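Local atomic coordinates of L-amino acid deaminase (Proteus vulgaris, PDB entry 5I39), a protein that binds flavin-adenine dinucleotide and probably uses it for the oxidative deamination of L-amino acids. Residues D39-G44 and I230-V235; V63-K68 and M200-Y205. All coordinates share one frame; numbering follows the deposited sequence.

Contact 1 (D39-G44 and I230-V235); sequences DVVVVG and IKTSQV. With FAD (flavin-adenine dinucleotide), chain B.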
loop_
_atom_site.group_PDB
_atom_site.type_symbol
_atom_site.label_atom_id
_atom_site.label_comp_id
_atom_site.label_asym_id
_atom_site.label_seq_id
_atom_site.Cartn_x
_atom_site.Cartn_y
_atom_site.Cartn_z
ATOM N N ASP A 39 -8.251 -22.708 9.411
ATOM C CA ASP A 39 -9.344 -21.933 10.005
ATOM C C ASP A 39 -9.777 -20.784 9.094
ATOM O O ASP A 39 -10.962 -20.472 9.020
ATOM C CB ASP A 39 -8.967 -21.373 11.380
ATOM C CG ASP A 39 -8.712 -22.446 12.418
ATOM O OD1 ASP A 39 -9.163 -23.598 12.243
ATOM O OD2 ASP A 39 -8.043 -22.111 13.421
ATOM N N VAL A 40 -8.815 -20.163 8.413
ATOM C CA VAL A 40 -9.093 -19.141 7.400
ATOM C C VAL A 40 -8.192 -19.401 6.200
ATOM O O VAL A 40 -7.003 -19.675 6.368
ATOM C CB VAL A 40 -8.822 -17.705 7.908
ATOM C CG1 VAL A 40 -9.273 -16.672 6.877
ATOM C CG2 VAL A 40 -9.511 -17.454 9.240
ATOM N N VAL A 41 -8.763 -19.311 4.999
ATOM C CA VAL A 41 -7.978 -19.311 3.768
ATOM C C VAL A 41 -8.024 -17.910 3.169
ATOM O O VAL A 41 -9.097 -17.332 2.992
ATOM C CB VAL A 41 -8.466 -20.371 2.762
ATOM C CG1 VAL A 41 -7.687 -20.286 1.453
ATOM C CG2 VAL A 41 -8.316 -21.758 3.372
ATOM N N VAL A 42 -6.844 -17.373 2.873
ATOM C CA VAL A 42 -6.693 -16.050 2.286
ATOM C C VAL A 42 -6.277 -16.228 0.830
ATOM O O VAL A 42 -5.336 -16.960 0.534
ATOM C CB VAL A 42 -5.628 -15.243 3.054
ATOM C CG1 VAL A 42 -5.369 -13.890 2.400
ATOM C CG2 VAL A 42 -6.034 -15.053 4.508
ATOM N N VAL A 43 -7.000 -15.562 -0.065
ATOM C CA VAL A 43 -6.670 -15.549 -1.486
ATOM C C VAL A 43 -5.807 -14.321 -1.765
ATOM O O VAL A 43 -6.300 -13.187 -1.730
ATOM C CB VAL A 43 -7.946 -15.519 -2.353
ATOM C CG1 VAL A 43 -7.599 -15.487 -3.836
ATOM C CG2 VAL A 43 -8.829 -16.721 -2.039
ATOM N N GLY A 44 -4.523 -14.558 -2.033
ATOM C CA GLY A 44 -3.575 -13.506 -2.409
ATOM C C GLY A 44 -2.520 -13.234 -1.348
ATOM O O GLY A 44 -2.849 -12.998 -0.180
ATOM N N ILE A 230 -8.899 -27.100 -0.091
ATOM C CA ILE A 230 -8.594 -26.960 1.332
ATOM C C ILE A 230 -9.910 -26.705 2.079
ATOM O O ILE A 230 -10.689 -25.823 1.705
ATOM C CB ILE A 230 -7.502 -25.881 1.601
ATOM C CG1 ILE A 230 -7.247 -25.726 3.105
ATOM C CG2 ILE A 230 -7.841 -24.538 0.968
ATOM C CD1 ILE A 230 -5.875 -25.171 3.425
ATOM N N LYS A 231 -10.146 -27.488 3.130
ATOM C CA LYS A 231 -11.342 -27.331 3.946
ATOM C C LYS A 231 -11.254 -26.078 4.811
ATOM O O LYS A 231 -10.263 -25.864 5.503
ATOM C CB LYS A 231 -11.551 -28.550 4.842
ATOM C CG LYS A 231 -11.834 -29.834 4.085
ATOM C CD LYS A 231 -11.969 -31.011 5.038
ATOM C CE LYS A 231 -12.245 -32.312 4.299
ATOM N NZ LYS A 231 -13.627 -32.390 3.748
ATOM N N THR A 232 -12.298 -25.260 4.756
ATOM C CA THR A 232 -12.416 -24.069 5.596
ATOM C C THR A 232 -13.834 -23.540 5.487
ATOM O O THR A 232 -14.540 -23.860 4.531
ATOM C CB THR A 232 -11.440 -22.943 5.167
ATOM O OG1 THR A 232 -11.410 -21.922 6.173
ATOM C CG2 THR A 232 -11.833 -22.312 3.810
ATOM N N SER A 233 -14.237 -22.727 6.460
ATOM C CA SER A 233 -15.502 -21.992 6.386
ATOM C C SER A 233 -15.311 -20.474 6.406
ATOM O O SER A 233 -16.285 -19.729 6.450
ATOM C CB SER A 233 -16.436 -22.427 7.517
ATOM O OG SER A 233 -15.932 -22.031 8.779
ATOM N N GLN A 234 -14.056 -20.017 6.348
ATOM C CA GLN A 234 -13.736 -18.589 6.436
ATOM C C GLN A 234 -12.723 -18.223 5.367
ATOM O O GLN A 234 -11.670 -18.849 5.268
ATOM C CB GLN A 234 -13.207 -18.246 7.828
ATOM C CG GLN A 234 -14.238 -18.489 8.920
ATOM C CD GLN A 234 -13.709 -18.248 10.321
ATOM O OE1 GLN A 234 -12.620 -18.705 10.678
ATOM N NE2 GLN A 234 -14.488 -17.552 11.132
ATOM N N VAL A 235 -13.060 -17.213 4.567
ATOM C CA VAL A 235 -12.271 -16.847 3.395
ATOM C C VAL A 235 -12.085 -15.335 3.335
ATOM O O VAL A 235 -13.039 -14.577 3.510
ATOM C CB VAL A 235 -12.930 -17.346 2.086
ATOM C CG1 VAL A 235 -12.093 -16.968 0.867
ATOM C CG2 VAL A 235 -13.125 -18.856 2.128
HETATM P PA FAD B . -1.358 -7.222 -4.686
HETATM O O1A FAD B . -1.449 -7.029 -6.204
HETATM O O2A FAD B . -0.020 -6.834 -4.088
HETATM O O5B FAD B . -1.592 -8.739 -4.269
HETATM C C5B FAD B . -2.722 -9.491 -4.686
HETATM C C4B FAD B . -2.213 -10.903 -4.905
HETATM O O4B FAD B . -3.338 -11.765 -5.169
HETATM C C3B FAD B . -1.286 -10.997 -6.119
HETATM O O3B FAD B . 0.007 -11.438 -5.705
HETATM C C2B FAD B . -2.027 -11.981 -7.036
HETATM O O2B FAD B . -1.146 -12.815 -7.813
HETATM C C1B FAD B . -2.889 -12.762 -6.061
HETATM N N9A FAD B . -4.088 -13.385 -6.629
HETATM C C8A FAD B . -5.011 -12.800 -7.367
HETATM N N7A FAD B . -6.018 -13.644 -7.676
HETATM C C5A FAD B . -5.685 -14.794 -7.104
HETATM C C6A FAD B . -6.281 -16.124 -7.024
HETATM N N6A FAD B . -7.452 -16.385 -7.640
HETATM N N1A FAD B . -5.641 -17.078 -6.319
HETATM C C2A FAD B . -4.490 -16.828 -5.683
HETATM N N3A FAD B . -3.868 -15.643 -5.727
HETATM C C4A FAD B . -4.429 -14.633 -6.403
HETATM N N1 FAD B . 0.167 2.558 -1.793
HETATM C C2 FAD B . 0.673 3.336 -0.832
HETATM O O2 FAD B . 0.211 3.217 0.317
HETATM N N3 FAD B . 1.654 4.232 -1.102
HETATM C C4 FAD B . 2.173 4.435 -2.317
HETATM O O4 FAD B . 3.074 5.243 -2.494
HETATM C C4X FAD B . 1.658 3.637 -3.438
HETATM N N5 FAD B . 2.071 3.795 -4.724
HETATM C C5X FAD B . 1.693 2.918 -5.660
HETATM C C6 FAD B . 2.268 2.923 -6.932
HETATM C C7 FAD B . 1.932 1.978 -7.898
HETATM C C7M FAD B . 2.610 1.978 -9.249
HETATM C C8 FAD B . 0.927 0.952 -7.587
HETATM C C8M FAD B . 0.550 -0.118 -8.583
HETATM C C9 FAD B . 0.334 0.959 -6.323
HETATM C C9A FAD B . 0.672 1.898 -5.356
HETATM N N10 FAD B . 0.074 1.904 -4.089
HETATM C C10 FAD B . 0.612 2.670 -3.058
HETATM C "C1'" FAD B . -0.994 0.981 -3.759
HETATM C "C2'" FAD B . -0.533 -0.291 -3.141
HETATM O "O2'" FAD B . 0.640 -0.734 -3.815
HETATM C "C3'" FAD B . -1.675 -1.293 -3.273
HETATM O "O3'" FAD B . -2.927 -0.732 -2.798
HETATM C "C4'" FAD B . -1.435 -2.573 -2.508
HETATM O "O4'" FAD B . -0.137 -3.107 -2.830
HETATM C "C5'" FAD B . -2.509 -3.586 -2.859
HETATM O "O5'" FAD B . -2.187 -4.782 -2.148
HETATM P P FAD B . -3.005 -6.136 -2.494
HETATM O O1P FAD B . -2.501 -7.192 -1.557
HETATM O O2P FAD B . -4.485 -5.825 -2.568
HETATM O O3P FAD B . -2.598 -6.425 -4.040
HETATM O O HOH W 1 -12.972 -22.377 9.057
#

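Contact 2 (V63-K68 and M200-Y205); sequences VVIVEK and MGVRIY. With FAD (flavin-adenine dinucleotide), chain B.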
loop_
_atom_site.group_PDB
_atom_site.type_symbol
_atom_site.label_atom_id
_atom_site.label_comp_id
_atom_site.label_asym_id
_atom_site.label_seq_id
_atom_site.Cartn_x
_atom_site.Cartn_y
_atom_site.Cartn_z
ATOM N N VAL A 63 -4.008 -20.095 9.523
ATOM C CA VAL A 63 -4.215 -19.387 8.263
ATOM C C VAL A 63 -3.350 -19.987 7.171
ATOM O O VAL A 63 -2.158 -20.227 7.369
ATOM C CB VAL A 63 -3.904 -17.880 8.378
ATOM C CG1 VAL A 63 -4.200 -17.170 7.063
ATOM C CG2 VAL A 63 -4.712 -17.239 9.500
ATOM N N VAL A 64 -3.974 -20.215 6.018
ATOM C CA VAL A 64 -3.274 -20.558 4.793
ATOM C C VAL A 64 -3.564 -19.471 3.766
ATOM O O VAL A 64 -4.719 -19.103 3.563
ATOM C CB VAL A 64 -3.717 -21.936 4.253
ATOM C CG1 VAL A 64 -3.242 -22.165 2.821
ATOM C CG2 VAL A 64 -3.188 -23.043 5.152
ATOM N N ILE A 65 -2.511 -18.967 3.126
ATOM C CA ILE A 65 -2.645 -18.079 1.976
ATOM C C ILE A 65 -2.357 -18.898 0.727
ATOM O O ILE A 65 -1.365 -19.633 0.679
ATOM C CB ILE A 65 -1.676 -16.875 2.008
ATOM C CG1 ILE A 65 -1.820 -16.088 3.317
ATOM C CG2 ILE A 65 -1.923 -15.971 0.797
ATOM C CD1 ILE A 65 -0.900 -14.892 3.446
ATOM N N VAL A 66 -3.209 -18.749 -0.283
ATOM C CA VAL A 66 -2.930 -19.293 -1.609
ATOM C C VAL A 66 -2.655 -18.126 -2.559
ATOM O O VAL A 66 -3.381 -17.126 -2.561
ATOM C CB VAL A 66 -4.040 -20.251 -2.112
ATOM C CG1 VAL A 66 -4.098 -21.478 -1.214
ATOM C CG2 VAL A 66 -5.405 -19.579 -2.202
ATOM N N GLU A 67 -1.578 -18.260 -3.329
ATOM C CA GLU A 67 -1.056 -17.203 -4.186
ATOM C C GLU A 67 -0.775 -17.807 -5.559
ATOM O O GLU A 67 -0.007 -18.766 -5.676
ATOM C CB GLU A 67 0.221 -16.621 -3.563
ATOM C CG GLU A 67 1.083 -15.758 -4.479
ATOM C CD GLU A 67 0.331 -14.601 -5.098
ATOM O OE1 GLU A 67 -0.158 -13.738 -4.338
ATOM O OE2 GLU A 67 0.244 -14.555 -6.348
ATOM N N LYS A 68 -1.397 -17.245 -6.591
ATOM C CA LYS A 68 -1.325 -17.802 -7.947
ATOM C C LYS A 68 0.072 -17.681 -8.565
ATOM O O LYS A 68 0.448 -18.506 -9.392
ATOM C CB LYS A 68 -2.385 -17.164 -8.862
ATOM C CG LYS A 68 -2.165 -15.693 -9.185
ATOM C CD LYS A 68 -3.203 -15.158 -10.161
ATOM C CE LYS A 68 -3.051 -13.662 -10.394
ATOM N NZ LYS A 68 -1.688 -13.254 -10.839
HETATM N N MSE A 200 5.424 -16.542 11.901
HETATM C CA MSE A 200 4.265 -16.614 12.802
HETATM C C MSE A 200 3.376 -17.817 12.549
HETATM O O MSE A 200 2.425 -18.040 13.298
HETATM C CB MSE A 200 3.426 -15.336 12.687
HETATM C CG MSE A 200 4.154 -14.048 13.088
HETATM SE SE MSE A 200 4.769 -14.067 14.951
HETATM C CE MSE A 200 6.616 -14.648 14.628
ATOM N N GLY A 201 3.665 -18.601 11.512
ATOM C CA GLY A 201 2.948 -19.847 11.237
ATOM C C GLY A 201 1.931 -19.758 10.115
ATOM O O GLY A 201 1.239 -20.736 9.843
ATOM N N VAL A 202 1.835 -18.608 9.448
ATOM C CA VAL A 202 1.013 -18.519 8.243
ATOM C C VAL A 202 1.692 -19.380 7.182
ATOM O O VAL A 202 2.891 -19.248 6.957
ATOM C CB VAL A 202 0.886 -17.076 7.712
ATOM C CG1 VAL A 202 0.019 -17.047 6.458
ATOM C CG2 VAL A 202 0.303 -16.152 8.771
ATOM N N ARG A 203 0.941 -20.276 6.552
ATOM C CA ARG A 203 1.486 -21.085 5.465
ATOM C C ARG A 203 1.023 -20.492 4.144
ATOM O O ARG A 203 -0.160 -20.202 3.975
ATOM C CB ARG A 203 1.099 -22.550 5.642
ATOM C CG ARG A 203 1.770 -23.139 6.879
ATOM C CD ARG A 203 1.569 -24.633 7.016
ATOM N NE ARG A 203 0.208 -24.975 7.413
ATOM C CZ ARG A 203 -0.245 -26.221 7.568
ATOM N NH1 ARG A 203 0.550 -27.268 7.351
ATOM N NH2 ARG A 203 -1.505 -26.423 7.937
ATOM N N ILE A 204 1.976 -20.266 3.242
ATOM C CA ILE A 204 1.736 -19.521 2.007
ATOM C C ILE A 204 2.149 -20.387 0.829
ATOM O O ILE A 204 3.330 -20.704 0.670
ATOM C CB ILE A 204 2.519 -18.188 1.965
ATOM C CG1 ILE A 204 2.244 -17.370 3.236
ATOM C CG2 ILE A 204 2.136 -17.401 0.712
ATOM C CD1 ILE A 204 2.985 -16.048 3.336
ATOM N N TYR A 205 1.178 -20.752 -0.003
ATOM C CA TYR A 205 1.421 -21.637 -1.143
ATOM C C TYR A 205 1.398 -20.840 -2.434
ATOM O O TYR A 205 0.377 -20.260 -2.801
ATOM C CB TYR A 205 0.425 -22.801 -1.139
ATOM C CG TYR A 205 0.630 -23.610 0.109
ATOM C CD1 TYR A 205 1.597 -24.614 0.163
ATOM C CD2 TYR A 205 -0.065 -23.307 1.274
ATOM C CE1 TYR A 205 1.832 -25.320 1.331
ATOM C CE2 TYR A 205 0.167 -24.000 2.449
ATOM C CZ TYR A 205 1.115 -25.007 2.474
ATOM O OH TYR A 205 1.330 -25.695 3.646
HETATM P PA FAD B . -1.358 -7.222 -4.686
HETATM O O1A FAD B . -1.449 -7.029 -6.204
HETATM O O2A FAD B . -0.020 -6.834 -4.088
HETATM O O5B FAD B . -1.592 -8.739 -4.269
HETATM C C5B FAD B . -2.722 -9.491 -4.686
HETATM C C4B FAD B . -2.213 -10.903 -4.905
HETATM O O4B FAD B . -3.338 -11.765 -5.169
HETATM C C3B FAD B . -1.286 -10.997 -6.119
HETATM O O3B FAD B . 0.007 -11.438 -5.705
HETATM C C2B FAD B . -2.027 -11.981 -7.036
HETATM O O2B FAD B . -1.146 -12.815 -7.813
HETATM C C1B FAD B . -2.889 -12.762 -6.061
HETATM N N9A FAD B . -4.088 -13.385 -6.629
HETATM C C8A FAD B . -5.011 -12.800 -7.367
HETATM N N7A FAD B . -6.018 -13.644 -7.676
HETATM C C5A FAD B . -5.685 -14.794 -7.104
HETATM C C6A FAD B . -6.281 -16.124 -7.024
HETATM N N6A FAD B . -7.452 -16.385 -7.640
HETATM N N1A FAD B . -5.641 -17.078 -6.319
HETATM C C2A FAD B . -4.490 -16.828 -5.683
HETATM N N3A FAD B . -3.868 -15.643 -5.727
HETATM C C4A FAD B . -4.429 -14.633 -6.403
HETATM N N1 FAD B . 0.167 2.558 -1.793
HETATM C C2 FAD B . 0.673 3.336 -0.832
HETATM O O2 FAD B . 0.211 3.217 0.317
HETATM N N3 FAD B . 1.654 4.232 -1.102
HETATM C C4 FAD B . 2.173 4.435 -2.317
HETATM O O4 FAD B . 3.074 5.243 -2.494
HETATM C C4X FAD B . 1.658 3.637 -3.438
HETATM N N5 FAD B . 2.071 3.795 -4.724
HETATM C C5X FAD B . 1.693 2.918 -5.660
HETATM C C6 FAD B . 2.268 2.923 -6.932
HETATM C C7 FAD B . 1.932 1.978 -7.898
HETATM C C7M FAD B . 2.610 1.978 -9.249
HETATM C C8 FAD B . 0.927 0.952 -7.587
HETATM C C8M FAD B . 0.550 -0.118 -8.583
HETATM C C9 FAD B . 0.334 0.959 -6.323
HETATM C C9A FAD B . 0.672 1.898 -5.356
HETATM N N10 FAD B . 0.074 1.904 -4.089
HETATM C C10 FAD B . 0.612 2.670 -3.058
HETATM C "C1'" FAD B . -0.994 0.981 -3.759
HETATM C "C2'" FAD B . -0.533 -0.291 -3.141
HETATM O "O2'" FAD B . 0.640 -0.734 -3.815
HETATM C "C3'" FAD B . -1.675 -1.293 -3.273
HETATM O "O3'" FAD B . -2.927 -0.732 -2.798
HETATM C "C4'" FAD B . -1.435 -2.573 -2.508
HETATM O "O4'" FAD B . -0.137 -3.107 -2.830
HETATM C "C5'" FAD B . -2.509 -3.586 -2.859
HETATM O "O5'" FAD B . -2.187 -4.782 -2.148
HETATM P P FAD B . -3.005 -6.136 -2.494
HETATM O O1P FAD B . -2.501 -7.192 -1.557
HETATM O O2P FAD B . -4.485 -5.825 -2.568
HETATM O O3P FAD B . -2.598 -6.425 -4.040
HETATM O O HOH W 2 -1.724 -23.005 8.446
HETATM O O HOH W 3 -1.440 -20.702 10.668
#

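Contact 1 (D39-G44 and I230-V235)
Val41 fills the tight part of this contact: its CG2 sits 3.6 Å from Thr232 CG2, and Ile230, modelled in two conformers, brings its own CG2 near in one of them. Val223 of strand 219-225 also packs on Val41, Ile230 and Val235, so this side is a continuous apolar layer. On the backbone, Val41 N donates to Gln234 O at 3.0 Å with an N-H...O angle of 165°, and the same carbonyl takes a CA-H...O contact from Val40. Val41 and Val235 form a parallel bridge, with Val235 CA 3.2 Å from Val41 O. Buried Thr232 joins the two parts: chi1 of -169° turns OG1 to the Gln234 N-H in an ST turn and leaves CG2 for Val41, and OG1 also bonds Ala38 O. The looser side is wet, one water spanning the partly exposed Asp39 and Ser233 by donating to Asp39 O (2.8 Å) and accepting from Ser233 N (2.9 Å). Beyond the dry end, Val43 CG1 lies 3.5 Å from FAD C6A and Gly44 CA 3.3 Å from FAD O4B. With a single direct hydrogen bond between the segments, the join depends largely on apolar packing, while the strand's C-terminal end meets the adenosine, as in a Rossmann-type fold.

Contact 2 (V63-K68 and M200-Y205)
Ile65 and Ile204 share one side-chain conformation, CG1 beside the backbone N (chi1 -55° and -52°) and the chain then extended, so they lie side by side and point the same way, with Ile65 CD1 4.0 Å from Ile204 CG1. Val202 CG1 reaches Ile65 CG1 and CD1 from the same face, where Val57 of helix 47-58 also packs on Val202. On the face of Val64 and Tyr205, Val64 CG1 meets the edge of the tyrosine ring near its plane, 3.7 Å from CD2, and Pro35 touches Tyr205 as well. Between these two layers runs a regular parallel ladder: Arg203 N donates to Val63 O, Ile65 N to Arg203 O, Tyr205 N to Ile65 O and Glu67 N to Tyr205 O. The last, at 2.8 Å, is the most bent, with an N-H...O angle of 152°. At the start of the pair the contact becomes hydrated; one water donates to Val63 O and accepts from Arg203 NE in the guanidinium plane, and a second joins Val63 N to Gly201 O. Gly201 closes helix 189-199 in a Schellman motif just before the strand. At the opposite end Glu67, bent at chi2, turns its carboxylate to the FAD ribose: OE1 accepts from O3B and OE2 from O2B, both at 2.7 Å. Ala45 N and Gly69 N donate to OE1 and OE2 respectively, so two backbone amides hold the carboxylate in position. Lys68 NZ adds a 3.1 Å bond to O2B and makes a cation-pi contact with Trp242. An acidic residue gripping both ribose hydroxyls at the end of the second strand is the classic Rossmann-type mark of an adenine dinucleotide site; here the nearby lysine and amides would probably favour the ionised carboxylate.

Contacts 1 and 2 have centres 10 Å apart and meet in one sheet, whose order runs 203-205, 63-66, 40-43, 235-237, 367-371, 357-360. Strands 63-66 and 40-43 are neighbours, with probable hydrogen bonds from Val42 N to Val64 O and from Gly44 N to Val66 O. Contact 2 adds the outermost strand 203-205 on one side; on the other, segment 230-235 passes from a three-stranded antiparallel sheet into strand 235-237, so contact 1 also joins two sheets. Along the chain the order is 39-44, 63-68, 200-205, 230-235, nesting contact 2 within the loop closed by contact 1. Helix 47-58 links strands 40-43 and 63-66, whose C-terminal ends together receive the adenosine part of FAD.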